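Local coordinates for polyketide synthase associated protein 5 (Mycobacterium tuberculosis, PDB 1Q9J) that probably transfers mycocerosyl groups from mycocerosic acid synthase onto phthiocerol, phthiodiolone and phenolphthiocerol, completing the synthesis of their dimycocerosate esters, at residues 161-171 / 272-283; 326-334 / 368-378. All coordinates share one frame; numbering follows the deposited sequence.

Two contacts of different chemistry each bring one side chain close to His124, the probable proton acceptor. Contact 1 (161-171 with 272-283) combines a short backbone bridge, a small apolar cluster and an arginine hydrogen-bonded to a proline-rich loop; contact 2 (326-334 with 368-378) is apolar and aromatic, with no hydrogen bond between its segments. Their centres lie about 23 Å apart, yet they touch where Met164 SD meets His326 CB at 4.0 Å. The Asn283 side chain of contact 1 comes within about 3 Å of that of His124, nearest atoms, and the Phe331 side chain of contact 2 within about 4 Å.

Contact 1: 161-171 / 272-283; sequences PLSMEAVLAQR and LAPPVAPTEATN
Arg171, just after helix 164-170, reaches across to the proline-rich part of 272-283, and its side chain can be followed outward from the backbone. CB sets CG beside the backbone N (chi1 -77°), and Arg171 CG lies 3.6 Å from Ala273 CB. CD passes the same methyl at a slightly greater distance. Bends at chi2 and chi3 then turn NE back toward helix 164-170, where it makes a weak hydrogen bond to Val167 O. The guanidinium at the tip is sandwiched: Val276 CG2 lies over one face, 3.5 Å from Arg171 NH2, and Pro274 CG over the opposite face. NH1 donates to Pro274 O, although the modelled length is doubtful, and NH2 adds a weak bond to that oxygen.

Next to the arginine, Val167 forks into the loop. Val167 CG1 packs 3.6 Å from Leu272 CD1 and meets Val276 CG2 tip to tip, while Val167 CG2 turns to Ala281 CB at 4.0 Å. Leu168 CD2 comes to the same Leu272 methyl from the side, the two leucines crossing at about a right angle.

The other end is joined by backbone. Leu162 N donates to Glu280 O at 2.7 Å, and Thr282 N to Leu162 O at 2.7 Å, so that Leu162 and Ala281 form a single bridge of parallel type. Pro161 CB rests against the carbonyl of Thr279, and Met164 CB lies 3.4 Å from Asn283 O.

Beyond the bridge, Asn283 ND2 is hydrogen-bonded to the backbone O of His124. The bridge joins the residues leading into helix 164-170 to the loop between strands 260-267 and 285-292, beside the HHxxxDG sequence, this enzyme's form of the HxxxD motif of CoA-dependent acyltransferases.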
loop_
_atom_site.group_PDB
_atom_site.type_symbol
_atom_site.label_atom_id
_atom_site.label_comp_id
_atom_site.label_asym_id
_atom_site.label_seq_id
_atom_site.Cartn_x
_atom_site.Cartn_y
_atom_site.Cartn_z
ATOM N N PRO A 161 -6.826 -5.175 -16.279
ATOM C CA PRO A 161 -5.925 -5.982 -15.451
ATOM C C PRO A 161 -6.662 -7.080 -14.703
ATOM O O PRO A 161 -7.818 -6.909 -14.343
ATOM C CB PRO A 161 -5.243 -4.964 -14.526
ATOM C CG PRO A 161 -5.987 -3.681 -14.722
ATOM C CD PRO A 161 -6.621 -3.737 -16.071
ATOM N N LEU A 162 -6.013 -8.222 -14.489
ATOM C CA LEU A 162 -6.658 -9.352 -13.821
ATOM C C LEU A 162 -6.805 -9.227 -12.314
ATOM O O LEU A 162 -6.049 -8.517 -11.642
ATOM C CB LEU A 162 -5.871 -10.626 -14.117
ATOM C CG LEU A 162 -5.617 -10.969 -15.577
ATOM C CD1 LEU A 162 -4.471 -11.941 -15.686
ATOM C CD2 LEU A 162 -6.869 -11.511 -16.171
ATOM N N SER A 163 -7.804 -9.925 -11.796
ATOM C CA SER A 163 -8.034 -9.986 -10.360
ATOM C C SER A 163 -7.162 -11.163 -9.892
ATOM O O SER A 163 -6.771 -12.025 -10.694
ATOM C CB SER A 163 -9.498 -10.294 -10.050
ATOM O OG SER A 163 -9.898 -11.523 -10.620
ATOM N N MET A 164 -6.852 -11.201 -8.599
ATOM C CA MET A 164 -6.025 -12.275 -8.062
ATOM C C MET A 164 -6.599 -13.654 -8.391
ATOM O O MET A 164 -5.873 -14.523 -8.881
ATOM C CB MET A 164 -5.871 -12.133 -6.550
ATOM C CG MET A 164 -4.935 -13.160 -5.926
ATOM S SD MET A 164 -4.803 -12.944 -4.143
ATOM C CE MET A 164 -3.232 -12.143 -4.043
ATOM N N GLU A 165 -7.888 -13.873 -8.139
ATOM C CA GLU A 165 -8.436 -15.182 -8.466
ATOM C C GLU A 165 -8.375 -15.467 -9.961
ATOM O O GLU A 165 -8.527 -16.606 -10.384
ATOM C CB GLU A 165 -9.872 -15.357 -7.966
ATOM C CG GLU A 165 -10.621 -14.099 -7.690
ATOM C CD GLU A 165 -10.211 -13.445 -6.392
ATOM O OE1 GLU A 165 -9.428 -12.467 -6.451
ATOM O OE2 GLU A 165 -10.670 -13.908 -5.313
ATOM N N ALA A 166 -8.163 -14.437 -10.772
ATOM C CA ALA A 166 -8.060 -14.671 -12.202
ATOM C C ALA A 166 -6.642 -15.196 -12.454
ATOM O O ALA A 166 -6.446 -16.196 -13.152
ATOM C CB ALA A 166 -8.284 -13.390 -12.962
ATOM N N VAL A 167 -5.662 -14.531 -11.851
ATOM C CA VAL A 167 -4.268 -14.908 -12.003
ATOM C C VAL A 167 -3.993 -16.345 -11.553
ATOM O O VAL A 167 -3.212 -17.071 -12.177
ATOM C CB VAL A 167 -3.370 -13.922 -11.234
ATOM C CG1 VAL A 167 -1.963 -14.490 -11.067
ATOM C CG2 VAL A 167 -3.322 -12.605 -11.989
ATOM N N LEU A 168 -4.647 -16.755 -10.475
ATOM C CA LEU A 168 -4.476 -18.106 -9.973
ATOM C C LEU A 168 -5.143 -19.090 -10.928
ATOM O O LEU A 168 -4.580 -20.137 -11.277
ATOM C CB LEU A 168 -5.075 -18.246 -8.569
ATOM C CG LEU A 168 -4.458 -17.324 -7.502
ATOM C CD1 LEU A 168 -4.978 -17.725 -6.148
ATOM C CD2 LEU A 168 -2.950 -17.378 -7.535
ATOM N N ALA A 169 -6.347 -18.757 -11.365
ATOM C CA ALA A 169 -7.039 -19.640 -12.286
ATOM C C ALA A 169 -6.192 -19.908 -13.537
ATOM O O ALA A 169 -6.137 -21.044 -13.997
ATOM C CB ALA A 169 -8.396 -19.046 -12.671
ATOM N N GLN A 170 -5.529 -18.889 -14.090
ATOM C CA GLN A 170 -4.702 -19.109 -15.284
ATOM C C GLN A 170 -3.678 -20.193 -14.990
ATOM O O GLN A 170 -3.326 -20.975 -15.870
ATOM C CB GLN A 170 -3.954 -17.845 -15.703
ATOM C CG GLN A 170 -4.840 -16.703 -16.159
ATOM C CD GLN A 170 -4.044 -15.571 -16.794
ATOM O OE1 GLN A 170 -2.981 -15.173 -16.299
ATOM N NE2 GLN A 170 -4.569 -15.030 -17.885
ATOM N N ARG A 171 -3.190 -20.212 -13.753
ATOM C CA ARG A 171 -2.223 -21.208 -13.327
ATOM C C ARG A 171 -3.010 -22.372 -12.751
ATOM O O ARG A 171 -4.228 -22.454 -12.919
ATOM C CB ARG A 171 -1.287 -20.644 -12.259
ATOM C CG ARG A 171 -0.200 -19.719 -12.802
ATOM C CD ARG A 171 -0.307 -18.348 -12.158
ATOM N NE ARG A 171 -0.352 -17.262 -13.152
ATOM C CZ ARG A 171 0.736 -16.693 -13.636
ATOM N NH1 ARG A 171 1.926 -17.110 -13.217
ATOM N NH2 ARG A 171 0.629 -15.720 -14.509
ATOM N N LEU A 272 4.749 -16.464 -8.017
ATOM C CA LEU A 272 4.039 -17.332 -8.941
ATOM C C LEU A 272 4.735 -17.713 -10.234
ATOM O O LEU A 272 5.759 -17.157 -10.611
ATOM C CB LEU A 272 2.703 -16.708 -9.314
ATOM C CG LEU A 272 1.737 -16.370 -8.190
ATOM C CD1 LEU A 272 0.466 -15.841 -8.820
ATOM C CD2 LEU A 272 1.446 -17.596 -7.339
ATOM N N ALA A 273 4.095 -18.671 -10.902
ATOM C CA ALA A 273 4.493 -19.254 -12.178
ATOM C C ALA A 273 4.845 -18.135 -13.145
ATOM O O ALA A 273 5.354 -17.099 -12.705
ATOM C CB ALA A 273 3.363 -20.101 -12.721
ATOM N N PRO A 274 4.557 -18.297 -14.463
ATOM C CA PRO A 274 4.958 -17.148 -15.285
ATOM C C PRO A 274 4.652 -15.886 -14.496
ATOM O O PRO A 274 3.521 -15.646 -14.066
ATOM C CB PRO A 274 4.118 -17.299 -16.546
ATOM C CG PRO A 274 2.922 -18.031 -16.069
ATOM C CD PRO A 274 3.498 -19.060 -15.152
ATOM N N PRO A 275 5.699 -15.114 -14.207
ATOM C CA PRO A 275 5.581 -13.872 -13.453
ATOM C C PRO A 275 4.448 -13.020 -13.990
ATOM O O PRO A 275 4.036 -13.168 -15.140
ATOM C CB PRO A 275 6.960 -13.227 -13.622
ATOM C CG PRO A 275 7.528 -13.897 -14.835
ATOM C CD PRO A 275 7.075 -15.306 -14.673
ATOM N N VAL A 276 3.922 -12.161 -13.133
ATOM C CA VAL A 276 2.841 -11.271 -13.487
ATOM C C VAL A 276 3.430 -9.890 -13.406
ATOM O O VAL A 276 4.299 -9.641 -12.558
ATOM C CB VAL A 276 1.694 -11.412 -12.498
ATOM C CG1 VAL A 276 0.594 -10.447 -12.854
ATOM C CG2 VAL A 276 1.187 -12.858 -12.514
ATOM N N ALA A 277 3.038 -8.999 -14.307
ATOM C CA ALA A 277 3.596 -7.652 -14.245
ATOM C C ALA A 277 2.758 -6.772 -13.336
ATOM O O ALA A 277 1.573 -7.020 -13.130
ATOM C CB ALA A 277 3.670 -7.067 -15.625
ATOM N N PRO A 278 3.361 -5.730 -12.771
ATOM C CA PRO A 278 2.621 -4.849 -11.878
ATOM C C PRO A 278 1.230 -4.360 -12.299
ATOM O O PRO A 278 0.316 -4.352 -11.477
ATOM C CB PRO A 278 3.620 -3.720 -11.611
ATOM C CG PRO A 278 4.503 -3.760 -12.814
ATOM C CD PRO A 278 4.706 -5.207 -13.023
ATOM N N THR A 279 1.037 -3.966 -13.554
ATOM C CA THR A 279 -0.295 -3.492 -13.962
ATOM C C THR A 279 -1.083 -4.615 -14.600
ATOM O O THR A 279 -2.212 -4.421 -15.042
ATOM C CB THR A 279 -0.243 -2.374 -15.000
ATOM O OG1 THR A 279 0.000 -2.951 -16.285
ATOM C CG2 THR A 279 0.851 -1.390 -14.674
ATOM N N GLU A 280 -0.476 -5.791 -14.667
ATOM C CA GLU A 280 -1.157 -6.927 -15.263
ATOM C C GLU A 280 -2.300 -7.389 -14.355
ATOM O O GLU A 280 -3.347 -7.862 -14.825
ATOM C CB GLU A 280 -0.150 -8.039 -15.538
ATOM C CG GLU A 280 -0.762 -9.369 -15.885
ATOM C CD GLU A 280 0.280 -10.445 -16.152
ATOM O OE1 GLU A 280 1.462 -10.264 -15.760
ATOM O OE2 GLU A 280 -0.097 -11.486 -16.747
ATOM N N ALA A 281 -2.098 -7.242 -13.051
ATOM C CA ALA A 281 -3.133 -7.590 -12.082
ATOM C C ALA A 281 -3.508 -6.373 -11.220
ATOM O O ALA A 281 -2.710 -5.441 -11.034
ATOM C CB ALA A 281 -2.662 -8.735 -11.184
ATOM N N THR A 282 -4.729 -6.407 -10.691
ATOM C CA THR A 282 -5.262 -5.355 -9.827
ATOM C C THR A 282 -4.538 -5.391 -8.497
ATOM O O THR A 282 -3.766 -4.503 -8.131
ATOM C CB THR A 282 -6.752 -5.591 -9.536
ATOM O OG1 THR A 282 -7.533 -5.264 -10.689
ATOM C CG2 THR A 282 -7.192 -4.738 -8.400
ATOM N N ASN A 283 -4.822 -6.453 -7.770
ATOM C CA ASN A 283 -4.239 -6.651 -6.468
ATOM C C ASN A 283 -3.678 -8.078 -6.414
ATOM O O ASN A 283 -4.412 -9.053 -6.560
ATOM C CB ASN A 283 -5.334 -6.408 -5.415
ATOM C CG ASN A 283 -5.713 -4.927 -5.288
ATOM O OD1 ASN A 283 -4.915 -4.115 -4.793
ATOM N ND2 ASN A 283 -6.928 -4.569 -5.741
#

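Contact 2: 326-334 / 368-378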
loop_
_atom_site.group_PDB
_atom_site.type_symbol
_atom_site.label_atom_id
_atom_site.label_comp_id
_atom_site.label_asym_id
_atom_site.label_seq_id
_atom_site.Cartn_x
_atom_site.Cartn_y
_atom_site.Cartn_z
ATOM N N HIS A 326 -5.381 -12.743 0.981
ATOM C CA HIS A 326 -4.822 -11.566 0.317
ATOM C C HIS A 326 -4.620 -10.498 1.382
ATOM O O HIS A 326 -5.222 -10.555 2.453
ATOM C CB HIS A 326 -5.760 -11.047 -0.785
ATOM C CG HIS A 326 -7.138 -10.705 -0.305
ATOM N ND1 HIS A 326 -8.032 -11.661 0.128
ATOM C CD2 HIS A 326 -7.771 -9.515 -0.184
ATOM C CE1 HIS A 326 -9.157 -11.073 0.496
ATOM N NE2 HIS A 326 -9.026 -9.771 0.319
ATOM N N PHE A 327 -3.790 -9.510 1.089
ATOM C CA PHE A 327 -3.546 -8.476 2.077
ATOM C C PHE A 327 -4.711 -7.500 2.218
ATOM O O PHE A 327 -4.719 -6.667 3.119
ATOM C CB PHE A 327 -2.250 -7.730 1.753
ATOM C CG PHE A 327 -1.696 -6.933 2.913
ATOM C CD1 PHE A 327 -1.603 -7.489 4.192
ATOM C CD2 PHE A 327 -1.224 -5.640 2.716
ATOM C CE1 PHE A 327 -1.041 -6.766 5.258
ATOM C CE2 PHE A 327 -0.662 -4.915 3.777
ATOM C CZ PHE A 327 -0.570 -5.483 5.050
ATOM N N GLY A 328 -5.702 -7.597 1.341
ATOM C CA GLY A 328 -6.834 -6.705 1.480
ATOM C C GLY A 328 -7.508 -6.921 2.833
ATOM O O GLY A 328 -8.112 -6.002 3.395
ATOM N N THR A 329 -7.403 -8.140 3.359
ATOM C CA THR A 329 -8.014 -8.488 4.643
ATOM C C THR A 329 -7.644 -7.507 5.760
ATOM O O THR A 329 -8.323 -7.424 6.786
ATOM C CB THR A 329 -7.605 -9.918 5.098
ATOM O OG1 THR A 329 -6.197 -9.964 5.374
ATOM C CG2 THR A 329 -7.934 -10.936 4.019
ATOM N N ALA A 330 -6.560 -6.768 5.551
ATOM C CA ALA A 330 -6.097 -5.791 6.523
ATOM C C ALA A 330 -7.199 -4.809 6.890
ATOM O O ALA A 330 -7.305 -4.406 8.041
ATOM C CB ALA A 330 -4.899 -5.037 5.968
ATOM N N PHE A 331 -8.010 -4.427 5.907
ATOM C CA PHE A 331 -9.097 -3.484 6.122
ATOM C C PHE A 331 -10.285 -4.106 6.831
ATOM O O PHE A 331 -11.345 -3.500 6.931
ATOM C CB PHE A 331 -9.557 -2.889 4.792
ATOM C CG PHE A 331 -8.557 -1.971 4.173
ATOM C CD1 PHE A 331 -7.564 -2.463 3.338
ATOM C CD2 PHE A 331 -8.586 -0.616 4.455
ATOM C CE1 PHE A 331 -6.606 -1.611 2.789
ATOM C CE2 PHE A 331 -7.636 0.247 3.913
ATOM C CZ PHE A 331 -6.644 -0.255 3.078
ATOM N N GLU A 332 -10.115 -5.323 7.318
ATOM C CA GLU A 332 -11.189 -5.978 8.033
ATOM C C GLU A 332 -10.772 -6.161 9.485
ATOM O O GLU A 332 -11.318 -7.000 10.196
ATOM C CB GLU A 332 -11.491 -7.322 7.388
ATOM C CG GLU A 332 -11.916 -7.186 5.953
ATOM C CD GLU A 332 -12.142 -8.523 5.296
ATOM O OE1 GLU A 332 -11.174 -9.300 5.186
ATOM O OE2 GLU A 332 -13.287 -8.804 4.893
ATOM N N GLY A 333 -9.789 -5.368 9.907
ATOM C CA GLY A 333 -9.295 -5.432 11.269
ATOM C C GLY A 333 -9.033 -6.839 11.768
ATOM O O GLY A 333 -8.518 -7.680 11.026
ATOM N N THR A 334 -9.397 -7.089 13.026
ATOM C CA THR A 334 -9.213 -8.394 13.662
ATOM C C THR A 334 -10.532 -9.154 13.717
ATOM O O THR A 334 -11.552 -8.608 14.123
ATOM C CB THR A 334 -8.684 -8.247 15.107
ATOM O OG1 THR A 334 -7.397 -7.611 15.101
ATOM C CG2 THR A 334 -8.575 -9.615 15.770
ATOM N N PHE A 368 -4.668 6.725 3.134
ATOM C CA PHE A 368 -5.868 6.059 2.669
ATOM C C PHE A 368 -7.082 6.947 2.913
ATOM O O PHE A 368 -7.024 7.901 3.696
ATOM C CB PHE A 368 -6.061 4.739 3.412
ATOM C CG PHE A 368 -4.933 3.762 3.222
ATOM C CD1 PHE A 368 -4.296 3.200 4.323
ATOM C CD2 PHE A 368 -4.510 3.397 1.946
ATOM C CE1 PHE A 368 -3.260 2.293 4.158
ATOM C CE2 PHE A 368 -3.471 2.487 1.774
ATOM C CZ PHE A 368 -2.846 1.936 2.883
ATOM N N TYR A 369 -8.182 6.632 2.237
ATOM C CA TYR A 369 -9.426 7.372 2.409
ATOM C C TYR A 369 -10.609 6.434 2.443
ATOM O O TYR A 369 -11.614 6.710 1.811
ATOM C CB TYR A 369 -9.645 8.372 1.281
ATOM C CG TYR A 369 -8.838 9.636 1.416
ATOM C CD1 TYR A 369 -7.461 9.637 1.184
ATOM C CD2 TYR A 369 -9.452 10.845 1.758
ATOM C CE1 TYR A 369 -6.717 10.813 1.284
ATOM C CE2 TYR A 369 -8.717 12.024 1.860
ATOM C CZ TYR A 369 -7.353 11.999 1.621
ATOM O OH TYR A 369 -6.614 13.150 1.701
ATOM N N CYS A 370 -10.498 5.320 3.156
ATOM C CA CYS A 370 -11.630 4.417 3.229
ATOM C C CYS A 370 -12.793 5.117 3.943
ATOM O O CYS A 370 -12.610 6.164 4.576
ATOM C CB CYS A 370 -11.232 3.136 3.952
ATOM S SG CYS A 370 -10.293 3.393 5.452
ATOM N N SER A 371 -13.992 4.553 3.830
ATOM C CA SER A 371 -15.151 5.163 4.470
ATOM C C SER A 371 -15.065 5.037 5.992
ATOM O O SER A 371 -14.567 4.042 6.510
ATOM C CB SER A 371 -16.454 4.532 3.944
ATOM O OG SER A 371 -16.550 3.159 4.281
ATOM N N ILE A 372 -15.539 6.065 6.698
ATOM C CA ILE A 372 -15.535 6.108 8.166
ATOM C C ILE A 372 -15.859 4.738 8.761
ATOM O O ILE A 372 -16.515 3.915 8.123
ATOM C CB ILE A 372 -16.578 7.162 8.698
ATOM C CG1 ILE A 372 -15.991 8.576 8.629
ATOM C CG2 ILE A 372 -17.004 6.839 10.128
ATOM C CD1 ILE A 372 -14.887 8.857 9.651
ATOM N N SER A 373 -15.380 4.500 9.975
ATOM C CA SER A 373 -15.629 3.251 10.680
ATOM C C SER A 373 -14.812 2.077 10.164
ATOM O O SER A 373 -15.132 0.923 10.460
ATOM C CB SER A 373 -17.117 2.890 10.640
ATOM O OG SER A 373 -17.456 2.250 9.434
ATOM N N VAL A 374 -13.763 2.361 9.397
ATOM C CA VAL A 374 -12.905 1.297 8.884
ATOM C C VAL A 374 -11.891 0.943 9.960
ATOM O O VAL A 374 -11.053 1.766 10.336
ATOM C CB VAL A 374 -12.139 1.719 7.604
ATOM C CG1 VAL A 374 -11.105 0.660 7.245
ATOM C CG2 VAL A 374 -13.099 1.866 6.451
ATOM N N PRO A 375 -11.967 -0.286 10.484
ATOM C CA PRO A 375 -11.046 -0.747 11.523
ATOM C C PRO A 375 -9.677 -0.989 10.909
ATOM O O PRO A 375 -9.204 -2.121 10.837
ATOM C CB PRO A 375 -11.696 -2.038 12.005
ATOM C CG PRO A 375 -12.317 -2.570 10.747
ATOM C CD PRO A 375 -12.950 -1.334 10.154
ATOM N N LEU A 376 -9.043 0.081 10.463
ATOM C CA LEU A 376 -7.751 -0.058 9.844
ATOM C C LEU A 376 -6.611 0.237 10.793
ATOM O O LEU A 376 -6.209 1.389 10.960
ATOM C CB LEU A 376 -7.645 0.856 8.624
ATOM C CG LEU A 376 -6.320 0.771 7.856
ATOM C CD1 LEU A 376 -6.203 -0.608 7.241
ATOM C CD2 LEU A 376 -6.259 1.840 6.790
ATOM N N ASP A 377 -6.095 -0.796 11.439
ATOM C CA ASP A 377 -4.965 -0.585 12.328
ATOM C C ASP A 377 -3.761 -1.096 11.541
ATOM O O ASP A 377 -3.549 -2.300 11.447
ATOM C CB ASP A 377 -5.130 -1.389 13.616
ATOM C CG ASP A 377 -4.539 -0.683 14.803
ATOM O OD1 ASP A 377 -3.437 -0.096 14.638
ATOM O OD2 ASP A 377 -5.173 -0.711 15.889
ATOM N N LEU A 378 -2.971 -0.191 10.975
ATOM C CA LEU A 378 -1.840 -0.634 10.177
ATOM C C LEU A 378 -0.532 0.139 10.338
ATOM O O LEU A 378 -0.540 1.358 10.480
ATOM C CB LEU A 378 -2.250 -0.640 8.699
ATOM C CG LEU A 378 -1.158 -0.909 7.650
ATOM C CD1 LEU A 378 -1.257 -2.326 7.114
ATOM C CD2 LEU A 378 -1.306 0.085 6.534
#
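Phe331 presents its ring edge to the face of Phe368, an edge-to-face (T-shaped) pair with centroids 5.5 Å apart and planes at 74°. Phe331 CZ stands over the centre of the Phe368 ring, while a Leu378 methyl, CD2, lies in the plane of that ring at its edge.

A CH-pi contact covers one face of Phe331. Leu376 CD1 sits 3.9 Å from the Phe331 ring centroid, only 22° from the ring normal, and Leu376 CD2 approaches Phe331 CE2 at 3.6 Å. The two side chains run alongside each other in the same direction; with Leu376 CG anti to its backbone N (chi1 -179°), both methyls are carried to the ring.

Plain apolar packing adds to these. At the rim of the Phe331 ring, near its plane, are Val374 CG1, 4.0 Å from Phe331 CD2, and Cys370 SG; Val16 of helix 12-19 also touches this side chain. Further along, Phe327 CZ meets Leu378 CD1 at 3.8 Å, and the Phe327 ring continues onto Phe343 of strand 342-345.

Backbone contacts are fewer and involve no bond between the segments. Pro375 centres an inverse gamma turn, closed by Leu376 N to Val374 O, and Pro375 O comes 3.3 Å from Gly333 CA.

With no hydrogen bond between the segments, the 3-10 segment 327-331 is probably held against 368-378 mainly by shape and apolar contact. The side chain of Phe331 lies about 4 Å from that of His124 (nearest atoms), probably the proton acceptor, and so would give it an apolar neighbour.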